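Local structure of regulator of nonsense transcripts 2 (Homo sapiens, 4CEM) at residues Ile86-Val94 against Tyr117-Trp128; Asp149-Thr157 against Ser169-Asn177. The protein acts as a factor in nonsense-mediated mRNA decay, the pathway that removes transcripts with premature stop codons, and carries three MIF4G domains, of which this is the first. All coordinates share one frame; numbering follows the deposited sequence.

Interaction 1 of 2, residues Ile86-Val94 against Tyr117-Trp128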
loop_
_atom_site.group_PDB
_atom_site.type_symbol
_atom_site.label_atom_id
_atom_site.label_comp_id
_atom_site.label_asym_id
_atom_site.label_seq_id
_atom_site.Cartn_x
_atom_site.Cartn_y
_atom_site.Cartn_z
ATOM N N ILE A 86 18.590 -16.108 -8.085
ATOM C CA ILE A 86 17.228 -15.778 -7.682
ATOM C C ILE A 86 17.190 -15.291 -6.239
ATOM O O ILE A 86 16.750 -14.177 -5.965
ATOM C CB ILE A 86 16.261 -16.980 -7.849
ATOM C CG1 ILE A 86 16.106 -17.364 -9.328
ATOM C CG2 ILE A 86 14.891 -16.661 -7.271
ATOM C CD1 ILE A 86 15.502 -16.274 -10.187
ATOM N N ALA A 87 17.669 -16.124 -5.322
ATOM C CA ALA A 87 17.599 -15.818 -3.892
ATOM C C ALA A 87 18.202 -14.459 -3.571
ATOM O O ALA A 87 17.656 -13.720 -2.757
ATOM C CB ALA A 87 18.282 -16.908 -3.082
ATOM N N GLU A 88 19.308 -14.127 -4.232
ATOM C CA GLU A 88 20.001 -12.850 -4.015
ATOM C C GLU A 88 19.188 -11.689 -4.589
ATOM O O GLU A 88 19.006 -10.663 -3.932
ATOM C CB GLU A 88 21.402 -12.864 -4.649
ATOM C CG GLU A 88 22.339 -13.957 -4.134
ATOM C CD GLU A 88 22.227 -15.271 -4.906
ATOM O OE1 GLU A 88 21.116 -15.850 -4.980
ATOM O OE2 GLU A 88 23.257 -15.732 -5.445
ATOM N N ALA A 89 18.694 -11.873 -5.814
ATOM C CA ALA A 89 17.865 -10.878 -6.490
ATOM C C ALA A 89 16.577 -10.614 -5.715
ATOM O O ALA A 89 16.165 -9.470 -5.549
ATOM C CB ALA A 89 17.546 -11.333 -7.905
ATOM N N VAL A 90 15.949 -11.677 -5.230
ATOM C CA VAL A 90 14.762 -11.540 -4.400
ATOM C C VAL A 90 15.064 -10.696 -3.156
ATOM O O VAL A 90 14.284 -9.817 -2.793
ATOM C CB VAL A 90 14.212 -12.923 -4.001
ATOM C CG1 VAL A 90 13.220 -12.803 -2.857
ATOM C CG2 VAL A 90 13.570 -13.599 -5.204
ATOM N N ALA A 91 16.209 -10.947 -2.524
ATOM C CA ALA A 91 16.603 -10.223 -1.310
ATOM C C ALA A 91 16.776 -8.725 -1.563
ATOM O O ALA A 91 16.305 -7.906 -0.776
ATOM C CB ALA A 91 17.879 -10.815 -0.729
ATOM N N SER A 92 17.452 -8.368 -2.654
ATOM C CA SER A 92 17.589 -6.961 -3.055
ATOM C C SER A 92 16.217 -6.304 -3.226
ATOM O O SER A 92 15.963 -5.226 -2.704
ATOM C CB SER A 92 18.372 -6.853 -4.364
ATOM O OG SER A 92 19.693 -7.343 -4.215
ATOM N N ILE A 93 15.331 -6.982 -3.945
ATOM C CA ILE A 93 13.974 -6.489 -4.209
ATOM C C ILE A 93 13.186 -6.248 -2.916
ATOM O O ILE A 93 12.533 -5.219 -2.776
ATOM C CB ILE A 93 13.198 -7.461 -5.136
ATOM C CG1 ILE A 93 13.783 -7.435 -6.552
ATOM C CG2 ILE A 93 11.716 -7.121 -5.174
ATOM C CD1 ILE A 93 13.344 -8.590 -7.421
ATOM N N VAL A 94 13.245 -7.177 -1.970
ATOM C CA VAL A 94 12.490 -7.012 -0.727
ATOM C C VAL A 94 13.046 -5.892 0.166
ATOM O O VAL A 94 12.282 -5.172 0.810
ATOM C CB VAL A 94 12.411 -8.325 0.072
ATOM C CG1 VAL A 94 11.704 -8.097 1.402
ATOM C CG2 VAL A 94 11.694 -9.391 -0.741
ATOM N N TYR A 117 11.655 -17.239 -14.817
ATOM C CA TYR A 117 12.166 -18.184 -13.814
ATOM C C TYR A 117 11.110 -18.730 -12.843
ATOM O O TYR A 117 10.555 -17.987 -12.031
ATOM C CB TYR A 117 13.254 -17.505 -12.983
ATOM C CG TYR A 117 14.360 -16.884 -13.802
ATOM C CD1 TYR A 117 15.400 -17.661 -14.306
ATOM C CD2 TYR A 117 14.387 -15.519 -14.051
ATOM C CE1 TYR A 117 16.425 -17.095 -15.046
ATOM C CE2 TYR A 117 15.411 -14.950 -14.790
ATOM C CZ TYR A 117 16.422 -15.744 -15.283
ATOM O OH TYR A 117 17.431 -15.187 -16.016
ATOM N N ALA A 118 10.882 -20.041 -12.899
ATOM C CA ALA A 118 9.958 -20.730 -11.991
ATOM C C ALA A 118 10.279 -20.553 -10.508
ATOM O O ALA A 118 9.371 -20.543 -9.685
ATOM C CB ALA A 118 9.890 -22.210 -12.338
ATOM N N ASP A 119 11.552 -20.395 -10.163
ATOM C CA ASP A 119 11.963 -20.248 -8.757
ATOM C C ASP A 119 11.633 -18.905 -8.136
ATOM O O ASP A 119 11.745 -18.750 -6.917
ATOM C CB ASP A 119 13.477 -20.441 -8.610
ATOM C CG ASP A 119 13.912 -21.849 -8.879
ATOM O OD1 ASP A 119 13.039 -22.704 -9.124
ATOM O OD2 ASP A 119 15.138 -22.100 -8.857
ATOM N N PHE A 120 11.252 -17.930 -8.951
ATOM C CA PHE A 120 11.129 -16.564 -8.458
ATOM C C PHE A 120 10.013 -16.381 -7.439
ATOM O O PHE A 120 10.263 -15.921 -6.327
ATOM C CB PHE A 120 10.932 -15.585 -9.616
ATOM C CG PHE A 120 10.973 -14.142 -9.191
ATOM C CD1 PHE A 120 12.165 -13.570 -8.756
ATOM C CD2 PHE A 120 9.827 -13.361 -9.212
ATOM C CE1 PHE A 120 12.215 -12.247 -8.355
ATOM C CE2 PHE A 120 9.873 -12.037 -8.810
ATOM C CZ PHE A 120 11.067 -11.478 -8.381
ATOM N N ALA A 121 8.789 -16.734 -7.818
ATOM C CA ALA A 121 7.614 -16.441 -6.981
ATOM C C ALA A 121 7.709 -17.073 -5.593
ATOM O O ALA A 121 7.506 -16.378 -4.596
ATOM C CB ALA A 121 6.321 -16.858 -7.676
ATOM N N PRO A 122 8.037 -18.380 -5.518
ATOM C CA PRO A 122 8.218 -19.046 -4.210
ATOM C C PRO A 122 9.293 -18.395 -3.327
ATOM O O PRO A 122 9.068 -18.189 -2.132
ATOM C CB PRO A 122 8.632 -20.465 -4.594
ATOM C CG PRO A 122 8.100 -20.663 -5.974
ATOM C CD PRO A 122 8.232 -19.322 -6.635
ATOM N N SER A 123 10.435 -18.048 -3.920
ATOM C CA SER A 123 11.479 -17.304 -3.201
ATOM C C SER A 123 11.006 -15.933 -2.730
ATOM O O SER A 123 11.211 -15.576 -1.566
ATOM C CB SER A 123 12.712 -17.128 -4.078
ATOM O OG SER A 123 12.985 -18.324 -4.785
ATOM N N LEU A 124 10.380 -15.166 -3.626
ATOM C CA LEU A 124 9.870 -13.825 -3.279
ATOM C C LEU A 124 8.900 -13.915 -2.106
ATOM O O LEU A 124 9.046 -13.205 -1.105
ATOM C CB LEU A 124 9.183 -13.165 -4.481
ATOM C CG LEU A 124 8.803 -11.684 -4.326
ATOM C CD1 LEU A 124 10.045 -10.812 -4.255
ATOM C CD2 LEU A 124 7.889 -11.213 -5.452
ATOM N N LEU A 125 7.922 -14.807 -2.230
ATOM C CA LEU A 125 6.957 -15.036 -1.164
ATOM C C LEU A 125 7.680 -15.386 0.121
ATOM O O LEU A 125 7.494 -14.725 1.140
ATOM C CB LEU A 125 6.005 -16.172 -1.538
ATOM C CG LEU A 125 5.001 -16.616 -0.479
ATOM C CD1 LEU A 125 4.072 -15.469 -0.122
ATOM C CD2 LEU A 125 4.222 -17.832 -0.974
ATOM N N GLN A 126 8.517 -16.416 0.063
ATOM C CA GLN A 126 9.177 -16.931 1.259
ATOM C C GLN A 126 10.003 -15.840 1.945
ATOM O O GLN A 126 9.924 -15.671 3.160
ATOM C CB GLN A 126 10.019 -18.164 0.910
ATOM C CG GLN A 126 10.635 -18.874 2.105
ATOM C CD GLN A 126 12.136 -18.640 2.231
ATOM O OE1 GLN A 126 12.595 -18.385 3.458
ATOM N NE2 GLN A 126 12.877 -18.701 1.240
ATOM N N VAL A 127 10.732 -15.058 1.155
ATOM C CA VAL A 127 11.565 -13.983 1.696
ATOM C C VAL A 127 10.760 -12.813 2.268
ATOM O O VAL A 127 11.219 -12.157 3.205
ATOM C CB VAL A 127 12.563 -13.453 0.647
ATOM C CG1 VAL A 127 13.442 -12.363 1.246
ATOM C CG2 VAL A 127 13.426 -14.589 0.123
ATOM N N TRP A 128 9.582 -12.540 1.709
ATOM C CA TRP A 128 8.656 -11.581 2.327
ATOM C C TRP A 128 8.171 -12.060 3.671
ATOM O O TRP A 128 8.042 -11.269 4.608
ATOM C CB TRP A 128 7.437 -11.307 1.439
ATOM C CG TRP A 128 7.629 -10.218 0.412
ATOM C CD1 TRP A 128 7.552 -10.332 -0.967
ATOM C CD2 TRP A 128 7.924 -8.809 0.657
ATOM N NE1 TRP A 128 7.783 -9.129 -1.574
ATOM C CE2 TRP A 128 8.010 -8.174 -0.661
ATOM C CE3 TRP A 128 8.123 -8.039 1.788
ATOM C CZ2 TRP A 128 8.285 -6.826 -0.810
ATOM C CZ3 TRP A 128 8.396 -6.681 1.626
ATOM C CH2 TRP A 128 8.476 -6.087 0.355
#

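Interaction 2 of 2, residues Asp149-Thr157 against Ser169-Asn177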
loop_
_atom_site.group_PDB
_atom_site.type_symbol
_atom_site.label_atom_id
_atom_site.label_comp_id
_atom_site.label_asym_id
_atom_site.label_seq_id
_atom_site.Cartn_x
_atom_site.Cartn_y
_atom_site.Cartn_z
ATOM N N ASP A 149 5.723 -1.566 1.443
ATOM C CA ASP A 149 5.709 -3.027 1.430
ATOM C C ASP A 149 4.300 -3.558 1.240
ATOM O O ASP A 149 4.062 -4.440 0.407
ATOM C CB ASP A 149 6.285 -3.605 2.732
ATOM C CG ASP A 149 7.805 -3.538 2.800
ATOM O OD1 ASP A 149 8.427 -2.942 1.894
ATOM O OD2 ASP A 149 8.377 -4.091 3.772
ATOM N N LEU A 150 3.366 -3.022 2.017
ATOM C CA LEU A 150 1.985 -3.487 1.959
ATOM C C LEU A 150 1.412 -3.249 0.563
ATOM O O LEU A 150 0.785 -4.131 -0.014
ATOM C CB LEU A 150 1.127 -2.813 3.026
ATOM C CG LEU A 150 -0.225 -3.488 3.274
ATOM C CD1 LEU A 150 -0.037 -4.830 3.960
ATOM C CD2 LEU A 150 -1.143 -2.595 4.097
ATOM N N ARG A 151 1.648 -2.068 0.009
ATOM C CA ARG A 151 1.199 -1.794 -1.344
ATOM C C ARG A 151 1.867 -2.741 -2.329
ATOM O O ARG A 151 1.221 -3.247 -3.254
ATOM C CB ARG A 151 1.504 -0.356 -1.741
ATOM C CG ARG A 151 1.233 -0.080 -3.213
ATOM C CD ARG A 151 1.708 1.293 -3.611
ATOM N NE ARG A 151 1.537 1.517 -5.040
ATOM C CZ ARG A 151 1.900 2.631 -5.669
ATOM N NH1 ARG A 151 2.460 3.629 -4.997
ATOM N NH2 ARG A 151 1.702 2.750 -6.976
ATOM N N PHE A 152 3.164 -2.962 -2.127
ATOM C CA PHE A 152 3.960 -3.795 -3.019
ATOM C C PHE A 152 3.405 -5.226 -3.031
ATOM O O PHE A 152 3.047 -5.730 -4.092
ATOM C CB PHE A 152 5.428 -3.760 -2.589
ATOM C CG PHE A 152 6.417 -4.286 -3.621
ATOM C CD1 PHE A 152 6.016 -4.845 -4.833
ATOM C CD2 PHE A 152 7.782 -4.215 -3.353
ATOM C CE1 PHE A 152 6.949 -5.322 -5.735
ATOM C CE2 PHE A 152 8.713 -4.693 -4.255
ATOM C CZ PHE A 152 8.296 -5.245 -5.447
ATOM N N ILE A 153 3.289 -5.870 -1.868
ATOM C CA ILE A 153 2.757 -7.246 -1.838
ATOM C C ILE A 153 1.315 -7.317 -2.356
ATOM O O ILE A 153 0.913 -8.338 -2.952
ATOM C CB ILE A 153 2.875 -7.937 -0.454
ATOM C CG1 ILE A 153 2.001 -7.257 0.592
ATOM C CG2 ILE A 153 4.332 -7.989 0.007
ATOM C CD1 ILE A 153 2.020 -7.968 1.926
ATOM N N ALA A 154 0.560 -6.231 -2.150
ATOM C CA ALA A 154 -0.773 -6.069 -2.761
ATOM C C ALA A 154 -0.712 -6.162 -4.290
ATOM O O ALA A 154 -1.382 -7.006 -4.872
ATOM C CB ALA A 154 -1.403 -4.755 -2.340
ATOM N N GLU A 155 0.101 -5.326 -4.939
ATOM C CA GLU A 155 0.222 -5.398 -6.401
ATOM C C GLU A 155 0.670 -6.772 -6.852
ATOM O O GLU A 155 0.088 -7.345 -7.778
ATOM C CB GLU A 155 1.204 -4.364 -6.966
ATOM C CG GLU A 155 0.632 -2.971 -7.158
ATOM C CD GLU A 155 -0.587 -2.919 -8.063
ATOM O OE1 GLU A 155 -0.721 -3.735 -8.996
ATOM O OE2 GLU A 155 -1.417 -2.037 -7.838
ATOM N N LEU A 156 1.706 -7.300 -6.199
ATOM C CA LEU A 156 2.255 -8.599 -6.578
ATOM C C LEU A 156 1.184 -9.690 -6.566
ATOM O O LEU A 156 1.260 -10.654 -7.333
ATOM C CB LEU A 156 3.416 -8.996 -5.659
ATOM C CG LEU A 156 4.730 -8.244 -5.868
ATOM C CD1 LEU A 156 5.669 -8.530 -4.712
ATOM C CD2 LEU A 156 5.351 -8.642 -7.192
ATOM N N THR A 157 0.193 -9.545 -5.693
ATOM C CA THR A 157 -0.931 -10.460 -5.694
ATOM C C THR A 157 -1.870 -10.116 -6.859
ATOM O O THR A 157 -2.172 -10.965 -7.690
ATOM C CB THR A 157 -1.674 -10.437 -4.340
ATOM O OG1 THR A 157 -0.722 -10.516 -3.268
ATOM C CG2 THR A 157 -2.654 -11.595 -4.239
ATOM N N SER A 169 -3.664 -14.136 1.682
ATOM C CA SER A 169 -3.318 -14.614 3.014
ATOM C C SER A 169 -2.205 -13.774 3.628
ATOM O O SER A 169 -2.314 -13.338 4.765
ATOM C CB SER A 169 -2.900 -16.084 2.945
ATOM O OG SER A 169 -2.270 -16.483 4.140
ATOM N N LEU A 170 -1.147 -13.528 2.865
ATOM C CA LEU A 170 -0.042 -12.716 3.357
ATOM C C LEU A 170 -0.467 -11.285 3.700
ATOM O O LEU A 170 -0.046 -10.749 4.719
ATOM C CB LEU A 170 1.083 -12.690 2.335
ATOM C CG LEU A 170 2.387 -12.084 2.844
ATOM C CD1 LEU A 170 3.121 -13.092 3.714
ATOM C CD2 LEU A 170 3.252 -11.632 1.675
ATOM N N ILE A 171 -1.297 -10.669 2.856
ATOM C CA ILE A 171 -1.793 -9.309 3.115
ATOM C C ILE A 171 -2.715 -9.288 4.335
ATOM O O ILE A 171 -2.597 -8.419 5.195
ATOM C CB ILE A 171 -2.564 -8.723 1.907
ATOM C CG1 ILE A 171 -1.670 -8.582 0.679
ATOM C CG2 ILE A 171 -3.132 -7.344 2.230
ATOM C CD1 ILE A 171 -2.460 -8.509 -0.610
ATOM N N TYR A 172 -3.635 -10.244 4.404
ATOM C CA TYR A 172 -4.551 -10.349 5.544
ATOM C C TYR A 172 -3.765 -10.389 6.846
ATOM O O TYR A 172 -4.069 -9.657 7.785
ATOM C CB TYR A 172 -5.435 -11.599 5.431
ATOM C CG TYR A 172 -6.636 -11.592 6.357
ATOM C CD1 TYR A 172 -7.772 -10.851 6.040
ATOM C CD2 TYR A 172 -6.640 -12.322 7.546
ATOM C CE1 TYR A 172 -8.877 -10.830 6.878
ATOM C CE2 TYR A 172 -7.742 -12.308 8.390
ATOM C CZ TYR A 172 -8.861 -11.558 8.052
ATOM O OH TYR A 172 -9.970 -11.528 8.871
ATOM N N GLU A 173 -2.744 -11.242 6.882
ATOM C CA GLU A 173 -1.850 -11.345 8.033
ATOM C C GLU A 173 -1.308 -9.998 8.487
ATOM O O GLU A 173 -1.394 -9.661 9.667
ATOM C CB GLU A 173 -0.663 -12.267 7.726
ATOM C CG GLU A 173 -0.720 -13.632 8.395
ATOM C CD GLU A 173 0.668 -14.181 8.681
ATOM O OE1 GLU A 173 1.549 -14.087 7.794
ATOM O OE2 GLU A 173 0.882 -14.686 9.804
ATOM N N GLN A 174 -0.742 -9.231 7.560
ATOM C CA GLN A 174 -0.086 -7.984 7.936
ATOM C C GLN A 174 -1.104 -6.927 8.328
ATOM O O GLN A 174 -0.814 -6.079 9.166
ATOM C CB GLN A 174 0.818 -7.459 6.820
ATOM C CG GLN A 174 1.804 -8.472 6.256
ATOM C CD GLN A 174 2.445 -9.352 7.319
ATOM O OE1 GLN A 174 2.385 -10.588 7.247
ATOM N NE2 GLN A 174 3.051 -8.720 8.318
ATOM N N LEU A 175 -2.292 -6.981 7.729
ATOM C CA LEU A 175 -3.371 -6.052 8.088
ATOM C C LEU A 175 -3.870 -6.296 9.506
ATOM O O LEU A 175 -4.075 -5.349 10.269
ATOM C CB LEU A 175 -4.558 -6.141 7.110
ATOM C CG LEU A 175 -4.807 -4.996 6.118
ATOM C CD1 LEU A 175 -6.288 -4.953 5.765
ATOM C CD2 LEU A 175 -4.369 -3.641 6.654
ATOM N N LYS A 176 -4.084 -7.567 9.843
ATOM C CA LYS A 176 -4.459 -7.955 11.204
ATOM C C LYS A 176 -3.565 -7.286 12.244
ATOM O O LYS A 176 -4.057 -6.794 13.254
ATOM C CB LYS A 176 -4.410 -9.482 11.388
ATOM C CG LYS A 176 -5.774 -10.152 11.514
ATOM C CD LYS A 176 -5.680 -11.522 12.185
ATOM C CE LYS A 176 -7.006 -11.937 12.816
ATOM N NZ LYS A 176 -6.832 -12.907 13.937
ATOM N N ASN A 177 -2.259 -7.261 11.990
ATOM C CA ASN A 177 -1.308 -6.682 12.939
ATOM C C ASN A 177 -1.529 -5.189 13.127
ATOM O O ASN A 177 -1.486 -4.682 14.252
ATOM C CB ASN A 177 0.133 -6.948 12.503
ATOM C CG ASN A 177 0.482 -8.423 12.514
ATOM O OD1 ASN A 177 1.453 -8.841 11.895
ATOM N ND2 ASN A 177 -0.321 -9.221 13.209
#

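Interaction 1 of 2, residues Ile86-Val94 against Tyr117-Trp128
Val94 lays CG1 over one face of the Trp128 indole, a CH-pi contact 3.7 Å from CG1 to the centroid of the six-membered ring and 16° off the normal. With CG1 anti to the backbone N (chi1 176°), that methyl is the one set over the ring, and CG2 reaches Trp128 CE2 and Val127 CG1. The Phe120 ring takes Ile93 CD1 at its edge, near the ring plane, 3.8 Å from Phe120 CZ; Val90 CG2 meets the same ring obliquely at CE1, and Phe113 of helix 103-116 stacks on it. Tyr117, in the turn before helix 120-137, receives Ile86 CD1 at CB and CG, obliquely to its ring, while its OH is hydrogen-bonded to the backbone N of Leu82. Midway, Val90 is a knob in the hole formed by Phe120, Ser123, Leu124 and Val127, with Val90 CG1 3.5 Å from Val127 CG2. The two helices run in broadly the same direction, their axes 9.2 Å apart and 47° askew, and the backbones come nearest at Val90 and Leu124. Ser123 OG hydrogen-bonds back to Asp119 O, which satisfies the hydroxyl while OG lies against Ile86 CG2; Ser123 CB packs on Val90 CG2. With no polar bond linking the two segments, the contact relies on the fit of methyl groups and rings, as befits the hydrophobic interior of an all-helical MIF4G domain.

Interaction 2 of 2, residues Asp149-Thr157 against Ser169-Asn177
Ile153 and Ile171 lie alongside each other, pointing opposite ways, with Ile153 CG1 3.9 Å from Ile171 CG1, between two nearly antiparallel helices whose axes lie 9.8 Å apart at 158°. Ile171 is the knob, seated among Leu150, Ile153, Ala154 and Thr157. Its CG1 branch, beside the backbone N (chi1 -63°), carries CD1 to 3.7 Å from Ala154 CA, where the small alanine side chain permits close approach. Ile153 instead places CG1 between its backbone N and carbonyl carbon (chi1 66°), and CD1 meets Leu170 CD2 at 3.9 Å, the two side chains crossing at about a right angle. Cutting Ile153 back to an alanine would leave only CB there, which is likely to open a gap beside Ile171 CG1 and take from Leu170 CD2 the two carbons, CD1 and CG2, that it packs on. Leu150 meets Gln174 at a slant, CD1 to CB at 4.0 Å, and the glutamine, bent at chi2, leads its amide away from helix 149-157. Thr157 OG1 donates 2.7 Å to Ile153 O, which also accepts from Thr157 N on the opposite face of its carbonyl plane. The hydroxyl proton is thus used within its own helix, and Ile171 CD1 rests against OG1 in a buried, essentially apolar interface.

Interaction 2 is wholly core, all eight touching residues buried, about 8 Å from the chain's centre to its own; interaction 1, at about 20 Å, is mostly buried but reaches the surface at exposed Asp119 and partly exposed Ser123 and Val127. Interaction 1 pairs helices that run roughly alongside and buries 600 Å², using aromatic rings as well as methyls; interaction 2 joins nearly antiparallel neighbours through aliphatic branches and buries 317 Å². They share no helix, yet they abut: helix 120-137 packs on the next helix, 143-158. Trp128 lies at this junction, packing on Asp149, Phe152 and Ile153, and Leu124 CD2 meets Leu156 CD1 at 3.6 Å. Both contacts belong to one MIF4G domain.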